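Local coordinates for protein N-acetyl-beta-D glucosaminidase (Rhizomucor miehei CAU432, PDB 4ZM6) that combines a glycoside hydrolase family 3 beta-N-acetylglucosaminidase with a GCN5-related glucosamine N-acetyltransferase that binds acetyl-CoA, at residues I384-A397 and K441-A453. Numbering follows the deposited sequence.
Sequences IRPAQTDKILFLAA and KIQEADWVIIGTA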
loop_
_atom_site.group_PDB
_atom_site.type_symbol
_atom_site.label_atom_id
_atom_site.label_comp_id
_atom_site.label_asym_id
_atom_site.label_seq_id
_atom_site.Cartn_x
_atom_site.Cartn_y
_atom_site.Cartn_z
ATOM N N ILE A 384 -38.225 -10.859 -16.879
ATOM C CA ILE A 384 -39.639 -10.875 -17.262
ATOM C C ILE A 384 -39.827 -11.755 -18.490
ATOM O O ILE A 384 -38.979 -11.789 -19.392
ATOM C CB ILE A 384 -40.238 -9.460 -17.493
ATOM C CG1 ILE A 384 -39.615 -8.745 -18.700
ATOM C CG2 ILE A 384 -40.075 -8.611 -16.245
ATOM C CD1 ILE A 384 -40.413 -7.541 -19.154
ATOM N N ARG A 385 -40.929 -12.493 -18.498
ATOM C CA ARG A 385 -41.249 -13.394 -19.595
ATOM C C ARG A 385 -42.715 -13.187 -19.916
ATOM O O ARG A 385 -43.540 -14.072 -19.665
ATOM C CB ARG A 385 -40.985 -14.853 -19.209
ATOM C CG ARG A 385 -39.572 -15.148 -18.719
ATOM C CD ARG A 385 -39.549 -16.423 -17.892
ATOM N NE ARG A 385 -38.322 -16.581 -17.116
ATOM C CZ ARG A 385 -37.130 -16.875 -17.631
ATOM N NH1 ARG A 385 -36.973 -17.025 -18.947
ATOM N NH2 ARG A 385 -36.079 -17.012 -16.824
ATOM N N PRO A 386 -43.050 -12.003 -20.457
ATOM C CA PRO A 386 -44.449 -11.699 -20.751
ATOM C C PRO A 386 -45.011 -12.556 -21.879
ATOM O O PRO A 386 -44.262 -13.079 -22.707
ATOM C CB PRO A 386 -44.404 -10.226 -21.173
ATOM C CG PRO A 386 -43.037 -10.044 -21.732
ATOM C CD PRO A 386 -42.148 -10.921 -20.893
ATOM N N ALA A 387 -46.327 -12.703 -21.886
ATOM C CA ALA A 387 -47.024 -13.326 -23.001
ATOM C C ALA A 387 -47.244 -12.264 -24.074
ATOM O O ALA A 387 -47.469 -11.091 -23.762
ATOM C CB ALA A 387 -48.349 -13.912 -22.542
ATOM N N GLN A 388 -47.186 -12.685 -25.335
ATOM C CA GLN A 388 -47.325 -11.781 -26.480
ATOM C C GLN A 388 -48.454 -10.765 -26.314
ATOM O O GLN A 388 -48.311 -9.598 -26.678
ATOM C CB GLN A 388 -47.561 -12.593 -27.748
ATOM C CG GLN A 388 -47.210 -11.854 -29.023
ATOM C CD GLN A 388 -47.040 -12.798 -30.195
ATOM O OE1 GLN A 388 -47.837 -13.727 -30.378
ATOM N NE2 GLN A 388 -46.004 -12.567 -31.003
ATOM N N THR A 389 -49.570 -11.225 -25.756
ATOM C CA THR A 389 -50.772 -10.409 -25.591
ATOM C C THR A 389 -50.794 -9.546 -24.323
ATOM O O THR A 389 -51.751 -8.799 -24.111
ATOM C CB THR A 389 -52.021 -11.311 -25.583
ATOM O OG1 THR A 389 -51.872 -12.322 -24.576
ATOM C CG2 THR A 389 -52.198 -11.974 -26.941
ATOM N N ASP A 390 -49.769 -9.659 -23.475
ATOM C CA ASP A 390 -49.638 -8.786 -22.311
ATOM C C ASP A 390 -49.366 -7.349 -22.748
ATOM O O ASP A 390 -48.699 -7.108 -23.752
ATOM C CB ASP A 390 -48.501 -9.243 -21.390
ATOM C CG ASP A 390 -48.896 -10.387 -20.481
ATOM O OD1 ASP A 390 -49.984 -10.321 -19.871
ATOM O OD2 ASP A 390 -48.098 -11.340 -20.348
ATOM N N LYS A 391 -49.884 -6.401 -21.977
ATOM C CA LYS A 391 -49.676 -4.987 -22.244
ATOM C C LYS A 391 -48.526 -4.490 -21.369
ATOM O O LYS A 391 -48.590 -4.590 -20.140
ATOM C CB LYS A 391 -50.959 -4.204 -21.944
ATOM C CG LYS A 391 -50.949 -2.746 -22.393
ATOM C CD LYS A 391 -51.205 -2.587 -23.889
ATOM C CE LYS A 391 -52.021 -1.331 -24.194
ATOM N NZ LYS A 391 -53.479 -1.499 -23.895
ATOM N N ILE A 392 -47.476 -3.976 -22.009
ATOM C CA ILE A 392 -46.356 -3.367 -21.305
ATOM C C ILE A 392 -46.424 -1.844 -21.417
ATOM O O ILE A 392 -46.483 -1.300 -22.523
ATOM C CB ILE A 392 -44.995 -3.847 -21.865
ATOM C CG1 ILE A 392 -44.818 -5.352 -21.623
ATOM C CG2 ILE A 392 -43.844 -3.064 -21.225
ATOM C CD1 ILE A 392 -43.479 -5.914 -22.065
ATOM N N LEU A 393 -46.399 -1.161 -20.275
ATOM C CA LEU A 393 -46.351 0.304 -20.254
ATOM C C LEU A 393 -44.936 0.789 -19.951
ATOM O O LEU A 393 -44.415 0.556 -18.860
ATOM C CB LEU A 393 -47.316 0.856 -19.203
ATOM C CG LEU A 393 -47.402 2.380 -19.108
ATOM C CD1 LEU A 393 -47.630 3.020 -20.472
ATOM C CD2 LEU A 393 -48.504 2.775 -18.142
ATOM N N PHE A 394 -44.317 1.459 -20.918
ATOM C CA PHE A 394 -42.984 2.012 -20.727
ATOM C C PHE A 394 -43.078 3.523 -20.541
ATOM O O PHE A 394 -43.413 4.250 -21.475
ATOM C CB PHE A 394 -42.073 1.660 -21.912
ATOM C CG PHE A 394 -40.699 2.286 -21.844
ATOM C CD1 PHE A 394 -39.954 2.251 -20.672
ATOM C CD2 PHE A 394 -40.144 2.893 -22.961
ATOM C CE1 PHE A 394 -38.692 2.816 -20.612
ATOM C CE2 PHE A 394 -38.876 3.457 -22.911
ATOM C CZ PHE A 394 -38.151 3.421 -21.731
ATOM N N LEU A 395 -42.785 3.976 -19.323
ATOM C CA LEU A 395 -42.780 5.397 -18.983
ATOM C C LEU A 395 -41.340 5.872 -18.864
ATOM O O LEU A 395 -40.580 5.330 -18.067
ATOM C CB LEU A 395 -43.511 5.624 -17.661
ATOM C CG LEU A 395 -44.939 5.079 -17.588
ATOM C CD1 LEU A 395 -45.564 5.384 -16.237
ATOM C CD2 LEU A 395 -45.790 5.651 -18.712
ATOM N N ALA A 396 -40.971 6.874 -19.663
ATOM C CA ALA A 396 -39.620 7.440 -19.651
ATOM C C ALA A 396 -39.661 8.908 -19.247
ATOM O O ALA A 396 -40.546 9.637 -19.671
ATOM C CB ALA A 396 -38.990 7.303 -21.023
ATOM N N ALA A 397 -38.702 9.339 -18.434
ATOM C CA ALA A 397 -38.614 10.738 -18.000
ATOM C C ALA A 397 -38.113 11.650 -19.120
ATOM O O ALA A 397 -37.357 11.217 -19.987
ATOM C CB ALA A 397 -37.696 10.852 -16.793
ATOM N N LYS A 441 -53.688 3.813 -16.583
ATOM C CA LYS A 441 -52.843 3.042 -17.498
ATOM C C LYS A 441 -51.951 2.089 -16.702
ATOM O O LYS A 441 -51.731 0.945 -17.104
ATOM C CB LYS A 441 -51.983 3.964 -18.372
ATOM C CG LYS A 441 -52.689 5.233 -18.836
ATOM C CD LYS A 441 -52.118 5.787 -20.133
ATOM C CE LYS A 441 -52.847 5.247 -21.353
ATOM N NZ LYS A 441 -52.587 6.086 -22.552
ATOM N N ILE A 442 -51.464 2.570 -15.563
ATOM C CA ILE A 442 -50.564 1.810 -14.703
ATOM C C ILE A 442 -51.241 0.580 -14.093
ATOM O O ILE A 442 -50.630 -0.487 -14.013
ATOM C CB ILE A 442 -49.986 2.705 -13.584
ATOM C CG1 ILE A 442 -49.139 3.831 -14.192
ATOM C CG2 ILE A 442 -49.143 1.890 -12.606
ATOM C CD1 ILE A 442 -49.005 5.041 -13.297
ATOM N N GLN A 443 -52.498 0.725 -13.686
ATOM C CA GLN A 443 -53.236 -0.384 -13.055
ATOM C C GLN A 443 -53.640 -1.418 -14.105
ATOM O O GLN A 443 -53.664 -2.615 -13.829
ATOM C CB GLN A 443 -54.498 0.095 -12.312
ATOM C CG GLN A 443 -54.566 1.588 -11.999
ATOM C CD GLN A 443 -55.719 1.982 -11.090
ATOM O OE1 GLN A 443 -55.993 3.170 -10.906
ATOM N NE2 GLN A 443 -56.403 0.993 -10.521
ATOM N N GLU A 444 -53.961 -0.943 -15.305
ATOM C CA GLU A 444 -54.443 -1.810 -16.381
ATOM C C GLU A 444 -53.329 -2.624 -17.035
ATOM O O GLU A 444 -53.544 -3.774 -17.411
ATOM C CB GLU A 444 -55.199 -0.989 -17.436
ATOM C CG GLU A 444 -56.610 -0.608 -17.002
ATOM C CD GLU A 444 -57.270 0.418 -17.909
ATOM O OE1 GLU A 444 -58.228 1.074 -17.448
ATOM O OE2 GLU A 444 -56.838 0.574 -19.075
ATOM N N ALA A 445 -52.145 -2.032 -17.172
ATOM C CA ALA A 445 -51.013 -2.723 -17.794
ATOM C C ALA A 445 -50.616 -3.963 -17.007
ATOM O O ALA A 445 -50.791 -4.025 -15.792
ATOM C CB ALA A 445 -49.820 -1.789 -17.920
ATOM N N ASP A 446 -50.081 -4.950 -17.712
ATOM C CA ASP A 446 -49.604 -6.173 -17.072
ATOM C C ASP A 446 -48.184 -5.985 -16.541
ATOM O O ASP A 446 -47.791 -6.617 -15.557
ATOM C CB ASP A 446 -49.663 -7.347 -18.056
ATOM C CG ASP A 446 -51.075 -7.621 -18.553
ATOM O OD1 ASP A 446 -51.959 -7.929 -17.720
ATOM O OD2 ASP A 446 -51.299 -7.522 -19.777
ATOM N N TRP A 447 -47.418 -5.125 -17.208
ATOM C CA TRP A 447 -46.064 -4.788 -16.783
ATOM C C TRP A 447 -45.816 -3.298 -17.006
ATOM O O TRP A 447 -46.119 -2.766 -18.079
ATOM C CB TRP A 447 -45.024 -5.602 -17.566
ATOM C CG TRP A 447 -45.262 -7.097 -17.597
ATOM C CD1 TRP A 447 -46.114 -7.780 -18.431
ATOM C CD2 TRP A 447 -44.630 -8.089 -16.778
ATOM N NE1 TRP A 447 -46.054 -9.129 -18.171
ATOM C CE2 TRP A 447 -45.150 -9.348 -17.164
ATOM C CE3 TRP A 447 -43.673 -8.038 -15.757
ATOM C CZ2 TRP A 447 -44.745 -10.543 -16.561
ATOM C CZ3 TRP A 447 -43.270 -9.230 -15.158
ATOM C CH2 TRP A 447 -43.808 -10.463 -15.562
ATOM N N VAL A 448 -45.271 -2.633 -15.990
ATOM C CA VAL A 448 -44.891 -1.226 -16.085
ATOM C C VAL A 448 -43.379 -1.114 -15.952
ATOM O O VAL A 448 -42.802 -1.624 -14.998
ATOM C CB VAL A 448 -45.555 -0.388 -14.977
ATOM C CG1 VAL A 448 -45.115 1.070 -15.063
ATOM C CG2 VAL A 448 -47.070 -0.509 -15.060
ATOM N N ILE A 449 -42.742 -0.460 -16.918
ATOM C CA ILE A 449 -41.307 -0.202 -16.862
ATOM C C ILE A 449 -41.108 1.306 -16.843
ATOM O O ILE A 449 -41.560 2.009 -17.749
ATOM C CB ILE A 449 -40.555 -0.804 -18.069
ATOM C CG1 ILE A 449 -40.687 -2.330 -18.082
ATOM C CG2 ILE A 449 -39.081 -0.425 -18.018
ATOM C CD1 ILE A 449 -40.100 -2.991 -19.314
ATOM N N ILE A 450 -40.429 1.802 -15.815
ATOM C CA ILE A 450 -40.191 3.233 -15.692
ATOM C C ILE A 450 -38.713 3.538 -15.890
ATOM O O ILE A 450 -37.848 2.857 -15.340
ATOM C CB ILE A 450 -40.699 3.782 -14.351
ATOM C CG1 ILE A 450 -42.197 3.491 -14.230
ATOM C CG2 ILE A 450 -40.451 5.280 -14.268
ATOM C CD1 ILE A 450 -42.846 4.011 -12.969
ATOM N N GLY A 451 -38.443 4.553 -16.705
ATOM C CA GLY A 451 -37.092 5.003 -16.989
ATOM C C GLY A 451 -36.835 6.278 -16.220
ATOM O O GLY A 451 -37.422 7.323 -16.521
ATOM N N THR A 452 -35.981 6.194 -15.204
ATOM C CA THR A 452 -35.546 7.384 -14.481
ATOM C C THR A 452 -34.191 7.834 -15.002
ATOM O O THR A 452 -33.386 7.026 -15.454
ATOM C CB THR A 452 -35.468 7.154 -12.963
ATOM O OG1 THR A 452 -34.371 6.284 -12.654
ATOM C CG2 THR A 452 -36.777 6.556 -12.447
ATOM N N ALA A 453 -33.976 9.141 -14.957
ATOM C CA ALA A 453 -32.708 9.749 -15.306
ATOM C C ALA A 453 -32.451 10.811 -14.246
ATOM O O ALA A 453 -33.025 11.901 -14.301
ATOM C CB ALA A 453 -32.784 10.363 -16.692
#
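Trp447 lays its indole against Ile384 and Pro386 in the loop leading into strand 392-397. Its CB lies 4.1 Å from CG1 of Ile392, its bridge partner. With CG anti to the carbonyl carbon (chi1 -51°), the ring runs along the loop: CD1 and NE1 meet Pro386, whose CB is 3.6 Å from NE1, and the Asp390 carboxylate stands at the indole edge, its plane turned 76° from the ring. Farther out, CE3 and CZ3 meet Ile384 CG2 (3.4 Å from CZ3), and Ile384 CB lies over the face in a CH-pi contact. The indole is long enough to touch all three residues; compact, apolar Pro386 suits its flank, and Arg474 adds a cation-pi contact. The strands are parallel neighbours within a six-stranded mixed sheet, between strands 475-479 and 426-431; Leu393 N gives to Trp447 O (2.7 Å) and Ile449 N to Leu393 O. On the other face, branched, apolar Leu393 reaches CB of Lys441 with CD2 (3.7 Å), packing helix 439-444 on the sheet. Just before the strands, Asp446 OD2 accepts from Lys391 N (2.8 Å) through its anti lone pair, while Lys391 O takes both Asp446 N and Trp447 N. Asp390 OD2 accepts from Ala387 N; a backbone N-H on each carboxylate probably eases their like charges.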